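Local coordinates for protein putative streptothricin acetyltransferase (PDB 3PP9) that probably transfers an acetyl group from bound acetyl coenzyme A to an antibiotic of the streptothricin type, as a member of the GNAT acetyltransferase family, at residues 103-108 with 120-124; 65-70 with 90-94; 5-11 with 77-83. All blocks are in the same frame, centred on the assembly; numbering follows the deposited sequence.

In the fold
All three contacts belong to the main mixed sheet. Interaction 1 is the most deeply buried: methyl groups join the cofactor-binding strand 101-108 to helix 117-131. Interaction 2 lies on the sheet face away from that helix, where the loop at 65-70 covers strand 86-95 with aromatic and aliphatic groups and is only partly buried. Interaction 3 is at the sheet margin and differs in kind, since backbone hydrogen bonds zip the outermost strand 7-10 to strand 76-83. Neighbouring strands connect them: Asp105 pairs with Val92, and Leu93 with Ile77. Leu121 of interaction 1 also touches Ile8 of interaction 3, so the helix spans both.

Interaction 1: residues 103-108 with 120-124; sequences IEDITV and RLIAQ. With ACO (acetyl coenzyme *a), chain D.
No aromatic ring comes between Ile103 and Ile106 of the strand and Leu121 and Ile122 of the helix; the one flat side chain that matters here is the Asp105 carboxylate, which points away from the helix. Its OD1 accepts Thr107 OG1 at 2.8 Å through the syn lone pair, which ties the two side chains together. On the helix side the contact is wholly aliphatic. Ile103 CD1 meets Ile122 CD1 at 3.5 Å, the two side chains crossing at about a right angle. Ile106, extended with CG1 anti to the backbone N (chi1 179°), brings CD1 against both Ile122 CD1 and Leu121 CB, 4.0 and 4.1 Å away. This is the strand and helix of a beta-alpha-beta unit (101-108, 117-131, 136-142), the coenzyme A-binding core of the GNAT fold, and the strand breaks at Glu104 as the fourth GNAT strand commonly does. Acetyl coenzyme A pairs with the strand almost like another strand: Ile106 N donates to the acetyl O at 3.1 Å, N4P donates to Ile106 O at 2.8 Å, and Val108 N donates to O9P at 2.9 Å, nearly straight at 172°. Gly116, Gly118 and Lys119 near the helix start bind the cofactor too.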
loop_
_atom_site.group_PDB
_atom_site.type_symbol
_atom_site.label_atom_id
_atom_site.label_comp_id
_atom_site.label_asym_id
_atom_site.label_seq_id
_atom_site.Cartn_x
_atom_site.Cartn_y
_atom_site.Cartn_z
ATOM N N ILE A 103 3.329 8.597 -7.304
ATOM C CA ILE A 103 3.775 8.345 -8.666
ATOM C C ILE A 103 3.440 6.906 -9.025
ATOM O O ILE A 103 4.050 5.970 -8.521
ATOM C CB ILE A 103 5.285 8.555 -8.828
ATOM C CG1 ILE A 103 5.708 9.963 -8.409
ATOM C CG2 ILE A 103 5.676 8.228 -10.293
ATOM C CD1 ILE A 103 7.235 10.185 -8.421
ATOM N N GLU A 104 2.463 6.742 -9.905
ATOM C CA GLU A 104 2.048 5.434 -10.364
ATOM C C GLU A 104 3.047 4.869 -11.358
ATOM O O GLU A 104 3.236 3.646 -11.414
ATOM C CB GLU A 104 0.697 5.529 -11.047
ATOM C CG GLU A 104 -0.447 5.872 -10.113
ATOM C CD GLU A 104 -0.875 4.731 -9.223
ATOM O OE1 GLU A 104 -0.399 3.591 -9.388
ATOM O OE2 GLU A 104 -1.715 4.976 -8.346
ATOM N N ASP A 105 3.666 5.760 -12.148
ATOM C CA ASP A 105 4.640 5.370 -13.159
ATOM C C ASP A 105 5.386 6.581 -13.657
ATOM O O ASP A 105 4.781 7.644 -13.855
ATOM C CB ASP A 105 3.889 4.720 -14.354
ATOM C CG ASP A 105 4.794 4.238 -15.510
ATOM O OD1 ASP A 105 5.976 4.601 -15.615
ATOM O OD2 ASP A 105 4.249 3.479 -16.387
ATOM N N ILE A 106 6.699 6.447 -13.757
ATOM C CA ILE A 106 7.522 7.470 -14.382
ATOM C C ILE A 106 8.361 6.686 -15.380
ATOM O O ILE A 106 8.976 5.676 -15.031
ATOM C CB ILE A 106 8.354 8.353 -13.446
ATOM C CG1 ILE A 106 9.189 9.355 -14.279
ATOM C CG2 ILE A 106 9.293 7.502 -12.537
ATOM C CD1 ILE A 106 10.030 10.330 -13.464
ATOM N N THR A 107 8.336 7.121 -16.633
ATOM C CA THR A 107 9.109 6.458 -17.667
ATOM C C THR A 107 9.730 7.446 -18.625
ATOM O O THR A 107 9.078 8.380 -19.074
ATOM C CB THR A 107 8.242 5.522 -18.523
ATOM O OG1 THR A 107 7.783 4.415 -17.729
ATOM C CG2 THR A 107 9.034 4.949 -19.710
ATOM N N VAL A 108 11.011 7.233 -18.913
ATOM C CA VAL A 108 11.713 7.989 -19.933
ATOM C C VAL A 108 12.127 6.919 -20.970
ATOM O O VAL A 108 12.658 5.845 -20.612
ATOM C CB VAL A 108 12.920 8.775 -19.384
ATOM C CG1 VAL A 108 13.789 9.328 -20.529
ATOM C CG2 VAL A 108 12.434 9.905 -18.481
ATOM N N ARG A 120 13.239 16.437 -14.575
ATOM C CA ARG A 120 12.294 17.492 -14.989
ATOM C C ARG A 120 10.848 17.024 -14.762
ATOM O O ARG A 120 9.989 17.810 -14.395
ATOM C CB ARG A 120 12.513 17.896 -16.454
ATOM C CG ARG A 120 13.744 18.720 -16.717
ATOM C CD ARG A 120 13.520 20.175 -16.320
ATOM N NE ARG A 120 12.405 20.740 -17.090
ATOM C CZ ARG A 120 12.502 21.285 -18.302
ATOM N NH1 ARG A 120 13.677 21.378 -18.923
ATOM N NH2 ARG A 120 11.409 21.747 -18.901
ATOM N N LEU A 121 10.576 15.737 -14.983
ATOM C CA LEU A 121 9.227 15.201 -14.744
ATOM C C LEU A 121 8.902 15.268 -13.239
ATOM O O LEU A 121 7.793 15.649 -12.873
ATOM C CB LEU A 121 9.058 13.803 -15.316
ATOM C CG LEU A 121 8.979 13.734 -16.827
ATOM C CD1 LEU A 121 9.231 12.305 -17.325
ATOM C CD2 LEU A 121 7.640 14.222 -17.346
ATOM N N ILE A 122 9.873 14.920 -12.406
ATOM C CA ILE A 122 9.729 14.967 -10.955
ATOM C C ILE A 122 9.484 16.418 -10.523
ATOM O O ILE A 122 8.618 16.693 -9.692
ATOM C CB ILE A 122 10.951 14.356 -10.228
ATOM C CG1 ILE A 122 11.021 12.845 -10.452
ATOM C CG2 ILE A 122 10.893 14.625 -8.708
ATOM C CD1 ILE A 122 9.845 12.039 -9.897
ATOM N N ALA A 123 10.225 17.367 -11.096
ATOM C CA ALA A 123 10.024 18.766 -10.736
ATOM C C ALA A 123 8.588 19.180 -11.011
ATOM O O ALA A 123 7.959 19.867 -10.193
ATOM C CB ALA A 123 10.985 19.654 -11.480
ATOM N N GLN A 124 8.040 18.772 -12.157
ATOM C CA GLN A 124 6.668 19.125 -12.467
ATOM C C GLN A 124 5.688 18.445 -11.513
ATOM O O GLN A 124 4.673 19.022 -11.153
ATOM C CB GLN A 124 6.315 18.801 -13.919
ATOM C CG GLN A 124 4.899 19.182 -14.310
ATOM C CD GLN A 124 4.635 20.666 -14.246
ATOM O OE1 GLN A 124 5.310 21.442 -14.914
ATOM N NE2 GLN A 124 3.622 21.071 -13.474
HETATM N N1A ACO D . 22.007 4.784 -11.903
HETATM C C2A ACO D . 22.449 5.745 -11.070
HETATM N N3A ACO D . 21.971 6.998 -11.079
HETATM C C4A ACO D . 20.996 7.344 -11.957
HETATM C C5A ACO D . 20.488 6.347 -12.903
HETATM C C6A ACO D . 21.064 5.006 -12.842
HETATM N N6A ACO D . 20.620 4.062 -13.695
HETATM N N7A ACO D . 19.557 6.941 -13.658
HETATM C C8A ACO D . 19.470 8.223 -13.239
HETATM N N9A ACO D . 20.321 8.456 -12.222
HETATM C C1B ACO D . 20.568 9.735 -11.536
HETATM C C2B ACO D . 21.316 10.633 -12.523
HETATM O O2B ACO D . 22.738 10.448 -12.559
HETATM C C3B ACO D . 20.929 12.018 -12.077
HETATM O O3B ACO D . 21.809 12.430 -11.040
HETATM P P3B ACO D . 22.393 13.923 -10.933
HETATM O O7A ACO D . 21.171 14.797 -10.742
HETATM O O8A ACO D . 23.102 14.112 -12.250
HETATM O O9A ACO D . 23.291 13.812 -9.717
HETATM C C4B ACO D . 19.531 11.836 -11.518
HETATM O O4B ACO D . 19.387 10.446 -11.183
HETATM C C5B ACO D . 18.473 12.261 -12.528
HETATM O O5B ACO D . 18.495 11.338 -13.619
HETATM P P1A ACO D . 17.695 11.648 -14.974
HETATM O O1A ACO D . 18.666 11.680 -16.131
HETATM O O2A ACO D . 16.823 12.839 -14.707
HETATM O O3A ACO D . 16.793 10.307 -15.055
HETATM P P2A ACO D . 16.150 9.663 -16.366
HETATM O O4A ACO D . 17.137 8.625 -16.815
HETATM O O5A ACO D . 15.672 10.694 -17.351
HETATM O O6A ACO D . 14.813 8.960 -15.791
HETATM C CBP ACO D . 13.879 6.926 -14.914
HETATM C CCP ACO D . 14.849 8.077 -14.682
HETATM C CDP ACO D . 13.831 6.066 -13.658
HETATM C CEP ACO D . 12.492 7.487 -15.218
HETATM C CAP ACO D . 14.344 6.083 -16.108
HETATM O OAP ACO D . 15.552 5.363 -15.743
HETATM C C9P ACO D . 13.345 5.057 -16.560
HETATM O O9P ACO D . 12.409 5.356 -17.259
HETATM N N8P ACO D . 13.515 3.783 -16.183
HETATM C C7P ACO D . 12.635 2.696 -16.618
HETATM C C6P ACO D . 11.246 2.772 -16.040
HETATM C C5P ACO D . 11.340 2.776 -14.541
HETATM O O5P ACO D . 12.116 2.049 -13.949
HETATM N N4P ACO D . 10.546 3.604 -13.901
HETATM C C3P ACO D . 10.499 3.728 -12.455
HETATM C C2P ACO D . 9.635 2.576 -11.946
HETATM S S1P ACO D . 9.019 2.881 -10.303
HETATM C C ACO D . 7.735 3.942 -10.584
HETATM O O ACO D . 7.479 4.314 -11.710
HETATM C CH3 ACO D . 6.934 4.424 -9.424
#

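Interaction 2: residues 65-70 with 90-94; sequences LVYNEY and FIVLK
Tyr70 N donates to Tyr67 O at 2.9 Å, closing the short 3-10 turn that presents both tyrosines to Phe90 and Val92. The turn belongs to the loop leading into strand 76-83 of the GNAT fold, and it packs on a face of the central sheet; Ile91 and Leu93 of the same strand turn to the other face, against helix 117-131. Tyr67 sets the edge of its ring toward the face of Phe90, a T-shaped pair with centroids 5.6 Å apart and planes at 68°. The Phe90 ring reaches it because CG sits between the backbone N and the carbonyl carbon (chi1 61°). Leu65 meets Val92 tip to tip, CD2 lying 4.0 Å from Val92 CG2, and slides past Phe90 in the opposite direction. Both Leu65 CD1 and Leu65 CD2 touch Val92. Beyond these segments, Tyr67 also stacks with Phe19. Tyr70 runs across Val92 at about a right angle, so that Val92 CG1 makes a CH-pi contact over one face of the ring, 3.5 Å from the centroid and 24° off the normal. At the edge of that ring, in its plane, lies the carbonyl Leu93 O, 3.7 Å from Tyr70 CE2.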
loop_
_atom_site.group_PDB
_atom_site.type_symbol
_atom_site.label_atom_id
_atom_site.label_comp_id
_atom_site.label_asym_id
_atom_site.label_seq_id
_atom_site.Cartn_x
_atom_site.Cartn_y
_atom_site.Cartn_z
ATOM N N LEU A 65 -2.458 0.400 -17.058
ATOM C CA LEU A 65 -2.403 1.865 -17.201
ATOM C C LEU A 65 -3.154 2.332 -18.444
ATOM O O LEU A 65 -2.764 1.992 -19.572
ATOM C CB LEU A 65 -0.953 2.343 -17.310
ATOM C CG LEU A 65 -0.746 3.830 -17.599
ATOM C CD1 LEU A 65 -1.410 4.709 -16.513
ATOM C CD2 LEU A 65 0.739 4.172 -17.737
ATOM N N VAL A 66 -4.227 3.096 -18.244
ATOM C CA VAL A 66 -5.032 3.634 -19.343
ATOM C C VAL A 66 -4.904 5.150 -19.234
ATOM O O VAL A 66 -5.472 5.754 -18.323
ATOM C CB VAL A 66 -6.482 3.214 -19.233
ATOM C CG1 VAL A 66 -7.308 3.829 -20.371
ATOM C CG2 VAL A 66 -6.594 1.691 -19.259
ATOM N N TYR A 67 -4.168 5.758 -20.165
ATOM C CA TYR A 67 -3.922 7.208 -20.093
ATOM C C TYR A 67 -5.184 8.061 -19.986
ATOM O O TYR A 67 -5.221 9.061 -19.250
ATOM C CB TYR A 67 -3.086 7.734 -21.277
ATOM C CG TYR A 67 -1.779 7.040 -21.588
ATOM C CD1 TYR A 67 -0.898 6.671 -20.595
ATOM C CD2 TYR A 67 -1.379 6.887 -22.907
ATOM C CE1 TYR A 67 0.328 6.070 -20.911
ATOM C CE2 TYR A 67 -0.179 6.285 -23.235
ATOM C CZ TYR A 67 0.668 5.881 -22.246
ATOM O OH TYR A 67 1.867 5.297 -22.608
ATOM N N ASN A 68 -6.241 7.683 -20.704
ATOM C CA ASN A 68 -7.486 8.467 -20.696
ATOM C C ASN A 68 -8.105 8.643 -19.307
ATOM O O ASN A 68 -8.849 9.586 -19.067
ATOM C CB ASN A 68 -8.499 7.811 -21.644
ATOM C CG ASN A 68 -9.699 8.683 -21.930
ATOM O OD1 ASN A 68 -10.847 8.239 -21.838
ATOM N ND2 ASN A 68 -9.449 9.935 -22.273
ATOM N N GLU A 69 -7.800 7.727 -18.395
ATOM C CA GLU A 69 -8.317 7.794 -17.028
ATOM C C GLU A 69 -7.724 8.943 -16.239
ATOM O O GLU A 69 -8.228 9.273 -15.166
ATOM C CB GLU A 69 -7.990 6.504 -16.263
ATOM C CG GLU A 69 -8.622 5.254 -16.814
ATOM C CD GLU A 69 -8.304 4.017 -15.982
ATOM O OE1 GLU A 69 -7.577 4.116 -14.965
ATOM O OE2 GLU A 69 -8.795 2.932 -16.345
ATOM N N TYR A 70 -6.670 9.556 -16.772
ATOM C CA TYR A 70 -5.957 10.649 -16.111
ATOM C C TYR A 70 -6.197 11.992 -16.744
ATOM O O TYR A 70 -5.600 12.974 -16.332
ATOM C CB TYR A 70 -4.450 10.338 -16.056
ATOM C CG TYR A 70 -4.156 9.169 -15.153
ATOM C CD1 TYR A 70 -4.341 7.869 -15.579
ATOM C CD2 TYR A 70 -3.690 9.369 -13.861
ATOM C CE1 TYR A 70 -4.093 6.802 -14.732
ATOM C CE2 TYR A 70 -3.444 8.303 -13.017
ATOM C CZ TYR A 70 -3.639 7.034 -13.455
ATOM O OH TYR A 70 -3.393 5.973 -12.614
ATOM N N PHE A 90 7.038 10.298 -19.621
ATOM C CA PHE A 90 5.817 10.735 -18.978
ATOM C C PHE A 90 5.833 10.346 -17.501
ATOM O O PHE A 90 6.656 9.543 -17.059
ATOM C CB PHE A 90 4.582 10.146 -19.684
ATOM C CG PHE A 90 4.529 8.654 -19.664
ATOM C CD1 PHE A 90 5.054 7.911 -20.704
ATOM C CD2 PHE A 90 3.983 7.985 -18.595
ATOM C CE1 PHE A 90 5.015 6.521 -20.674
ATOM C CE2 PHE A 90 3.940 6.589 -18.563
ATOM C CZ PHE A 90 4.476 5.865 -19.595
ATOM N N ILE A 91 4.970 10.996 -16.730
ATOM C CA ILE A 91 4.811 10.693 -15.325
ATOM C C ILE A 91 3.303 10.659 -15.030
ATOM O O ILE A 91 2.548 11.525 -15.509
ATOM C CB ILE A 91 5.600 11.658 -14.393
ATOM C CG1 ILE A 91 5.608 11.139 -12.964
ATOM C CG2 ILE A 91 5.059 13.087 -14.508
ATOM C CD1 ILE A 91 6.619 11.870 -12.070
ATOM N N VAL A 92 2.886 9.622 -14.288
ATOM C CA VAL A 92 1.492 9.370 -13.929
ATOM C C VAL A 92 1.355 9.603 -12.425
ATOM O O VAL A 92 2.036 8.970 -11.620
ATOM C CB VAL A 92 1.089 7.922 -14.273
ATOM C CG1 VAL A 92 -0.403 7.695 -14.035
ATOM C CG2 VAL A 92 1.430 7.568 -15.754
ATOM N N LEU A 93 0.453 10.499 -12.044
ATOM C CA LEU A 93 0.278 10.864 -10.652
ATOM C C LEU A 93 -1.161 10.800 -10.154
ATOM O O LEU A 93 -2.093 11.032 -10.918
ATOM C CB LEU A 93 0.670 12.351 -10.536
ATOM C CG LEU A 93 2.095 12.696 -10.947
ATOM C CD1 LEU A 93 2.286 14.191 -11.076
ATOM C CD2 LEU A 93 3.085 12.117 -9.976
ATOM N N LYS A 94 -1.324 10.492 -8.872
ATOM C CA LYS A 94 -2.644 10.497 -8.244
ATOM C C LYS A 94 -2.451 11.063 -6.845
ATOM O O LYS A 94 -1.315 11.238 -6.380
ATOM C CB LYS A 94 -3.251 9.111 -8.073
ATOM C CG LYS A 94 -2.598 8.274 -7.018
ATOM C CD LYS A 94 -3.411 7.019 -6.711
ATOM C CE LYS A 94 -2.744 6.194 -5.617
ATOM N NZ LYS A 94 -3.514 4.956 -5.299
#

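Interaction 3: residues 5-11 with 77-83; sequences SLLIREL and IIYIALL
Leu7 and Leu82 exchange two backbone hydrogen bonds: Leu82 N gives to Leu7 O at 2.7 Å and Leu7 N gives to Leu82 O at 2.9 Å. Arg9 and Ile80 repeat the pattern, Ile80 N to Arg9 O at 2.9 Å and Arg9 N to Ile80 O at 3.1 Å, and Leu11 N donates to Ile78 O. Each of these amides is thus satisfied across the pair. Leu82 O has more to accept, since a water donates to it at 2.9 Å and reaches back weakly to Ser5 O, while the CA of Leu6 makes a CA-H...O contact with it. Arg9 has its CG between the backbone N and the carbonyl carbon (chi1 63°), then an extended chain that lies alongside Ile80 and carries the guanidinium over Ile80 CD1. Arg9 NH1 donates to Glu10 O at 3.0 Å, bent at 136° but nearly in the guanidinium plane, and also forms a salt bridge with Asp15, so the charge is answered just beyond the strand. Ile8 and Glu10 face the other way, Ile8 CD1 pressing on Ala81 CB at 3.4 Å, tighter than a usual methyl contact. Glu10 crosses Ile77 with its aliphatic part and carboxylate resting near Ile77 CD1. Leu11 lies beside Ile78, CB 4.0 Å from Ile78 CB, and sends CD1 across to Ile80 CG2. Strand 76-83 bonds on its other side to strand 86-95, as Tyr79 does with Ile91, and the whole is the antiparallel pairing of the first two strands in the order of the main GNAT sheet.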
loop_
_atom_site.group_PDB
_atom_site.type_symbol
_atom_site.label_atom_id
_atom_site.label_comp_id
_atom_site.label_asym_id
_atom_site.label_seq_id
_atom_site.Cartn_x
_atom_site.Cartn_y
_atom_site.Cartn_z
ATOM N N SER A 5 14.074 23.376 -26.962
ATOM C CA SER A 5 14.396 22.420 -25.866
ATOM C C SER A 5 13.163 21.635 -25.405
ATOM O O SER A 5 12.048 21.838 -25.881
ATOM C CB SER A 5 14.962 23.179 -24.666
ATOM O OG SER A 5 16.138 23.888 -24.997
ATOM N N LEU A 6 13.404 20.742 -24.461
ATOM C CA LEU A 6 12.393 19.891 -23.859
ATOM C C LEU A 6 11.198 20.656 -23.284
ATOM O O LEU A 6 11.366 21.695 -22.644
ATOM C CB LEU A 6 13.078 19.164 -22.680
ATOM C CG LEU A 6 12.294 18.108 -21.938
ATOM C CD1 LEU A 6 12.226 16.884 -22.822
ATOM C CD2 LEU A 6 12.994 17.803 -20.605
ATOM N N LEU A 7 9.994 20.124 -23.478
ATOM C CA LEU A 7 8.768 20.708 -22.918
ATOM C C LEU A 7 8.048 19.661 -22.085
ATOM O O LEU A 7 7.884 18.544 -22.535
ATOM C CB LEU A 7 7.798 21.183 -24.020
ATOM C CG LEU A 7 6.385 21.570 -23.506
ATOM C CD1 LEU A 7 6.447 22.760 -22.571
ATOM C CD2 LEU A 7 5.395 21.812 -24.638
ATOM N N ILE A 8 7.633 20.033 -20.877
ATOM C CA ILE A 8 6.854 19.168 -20.009
ATOM C C ILE A 8 5.470 19.828 -19.891
ATOM O O ILE A 8 5.351 21.019 -19.505
ATOM C CB ILE A 8 7.430 19.021 -18.581
ATOM C CG1 ILE A 8 8.857 18.441 -18.592
ATOM C CG2 ILE A 8 6.474 18.203 -17.733
ATOM C CD1 ILE A 8 8.973 17.073 -19.127
ATOM N N ARG A 9 4.418 19.104 -20.262
ATOM C CA ARG A 9 3.065 19.663 -20.127
ATOM C C ARG A 9 2.039 18.578 -19.862
ATOM O O ARG A 9 2.293 17.414 -20.065
ATOM C CB ARG A 9 2.597 20.469 -21.342
ATOM C CG ARG A 9 2.462 19.699 -22.661
ATOM C CD ARG A 9 1.570 20.487 -23.650
ATOM N NE ARG A 9 1.487 19.815 -24.933
ATOM C CZ ARG A 9 0.702 18.771 -25.198
ATOM N NH1 ARG A 9 -0.032 18.205 -24.257
ATOM N NH2 ARG A 9 0.709 18.233 -26.418
ATOM N N GLU A 10 0.872 18.993 -19.395
ATOM C CA GLU A 10 -0.218 18.082 -19.088
ATOM C C GLU A 10 -0.736 17.383 -20.346
ATOM O O GLU A 10 -0.917 18.017 -21.422
ATOM C CB GLU A 10 -1.357 18.845 -18.393
ATOM C CG GLU A 10 -2.549 17.999 -17.981
ATOM C CD GLU A 10 -3.614 18.830 -17.241
ATOM O OE1 GLU A 10 -3.389 20.024 -17.005
ATOM O OE2 GLU A 10 -4.657 18.260 -16.871
ATOM N N LEU A 11 -0.989 16.091 -20.197
ATOM C CA LEU A 11 -1.527 15.257 -21.274
ATOM C C LEU A 11 -2.918 15.768 -21.670
ATOM O O LEU A 11 -3.724 16.140 -20.811
ATOM C CB LEU A 11 -1.659 13.809 -20.797
ATOM C CG LEU A 11 -2.166 12.797 -21.829
ATOM C CD1 LEU A 11 -1.124 12.585 -22.868
ATOM C CD2 LEU A 11 -2.485 11.491 -21.129
ATOM N N ILE A 77 -3.325 13.041 -12.739
ATOM C CA ILE A 77 -2.878 13.699 -13.942
ATOM C C ILE A 77 -1.689 12.986 -14.537
ATOM O O ILE A 77 -1.034 12.210 -13.856
ATOM C CB ILE A 77 -2.410 15.154 -13.556
ATOM C CG1 ILE A 77 -2.188 16.072 -14.750
ATOM C CG2 ILE A 77 -1.141 15.124 -12.700
ATOM C CD1 ILE A 77 -2.064 17.580 -14.302
ATOM N N ILE A 78 -1.469 13.227 -15.827
ATOM C CA ILE A 78 -0.278 12.743 -16.532
ATOM C C ILE A 78 0.444 13.937 -17.161
ATOM O O ILE A 78 -0.202 14.835 -17.742
ATOM C CB ILE A 78 -0.584 11.692 -17.619
ATOM C CG1 ILE A 78 -1.019 10.405 -16.936
ATOM C CG2 ILE A 78 0.641 11.440 -18.494
ATOM C CD1 ILE A 78 -1.480 9.277 -17.879
ATOM N N TYR A 79 1.757 13.997 -16.965
ATOM C CA TYR A 79 2.562 15.006 -17.641
ATOM C C TYR A 79 3.421 14.261 -18.637
ATOM O O TYR A 79 3.935 13.188 -18.330
ATOM C CB TYR A 79 3.449 15.811 -16.713
ATOM C CG TYR A 79 2.698 16.754 -15.824
ATOM C CD1 TYR A 79 2.301 17.993 -16.290
ATOM C CD2 TYR A 79 2.418 16.428 -14.515
ATOM C CE1 TYR A 79 1.597 18.875 -15.480
ATOM C CE2 TYR A 79 1.745 17.311 -13.694
ATOM C CZ TYR A 79 1.342 18.525 -14.179
ATOM O OH TYR A 79 0.662 19.410 -13.348
ATOM N N ILE A 80 3.553 14.821 -19.831
ATOM C CA ILE A 80 4.394 14.246 -20.873
ATOM C C ILE A 80 5.607 15.125 -21.146
ATOM O O ILE A 80 5.556 16.344 -21.001
ATOM C CB ILE A 80 3.629 14.010 -22.226
ATOM C CG1 ILE A 80 2.921 15.288 -22.728
ATOM C CG2 ILE A 80 2.621 12.878 -22.057
ATOM C CD1 ILE A 80 2.215 15.171 -24.110
ATOM N N ALA A 81 6.706 14.488 -21.532
ATOM C CA ALA A 81 7.926 15.159 -21.905
ATOM C C ALA A 81 8.023 15.123 -23.431
ATOM O O ALA A 81 8.043 14.043 -24.038
ATOM C CB ALA A 81 9.134 14.437 -21.297
ATOM N N LEU A 82 8.121 16.293 -24.052
ATOM C CA LEU A 82 8.210 16.429 -25.493
ATOM C C LEU A 82 9.560 16.973 -25.921
ATOM O O LEU A 82 10.004 18.011 -25.427
ATOM C CB LEU A 82 7.126 17.410 -25.979
ATOM C CG LEU A 82 5.709 16.856 -25.870
ATOM C CD1 LEU A 82 4.698 17.994 -25.724
ATOM C CD2 LEU A 82 5.426 15.987 -27.080
ATOM N N LEU A 83 10.170 16.296 -26.891
ATOM C CA LEU A 83 11.451 16.705 -27.458
ATOM C C LEU A 83 11.343 16.442 -28.958
ATOM O O LEU A 83 10.920 15.369 -29.362
ATOM C CB LEU A 83 12.609 15.889 -26.881
ATOM C CG LEU A 83 13.958 16.478 -27.293
ATOM C CD1 LEU A 83 14.154 17.862 -26.685
ATOM C CD2 LEU A 83 15.103 15.571 -26.903
HETATM O O HOH W 1 9.611 20.161 -27.393
#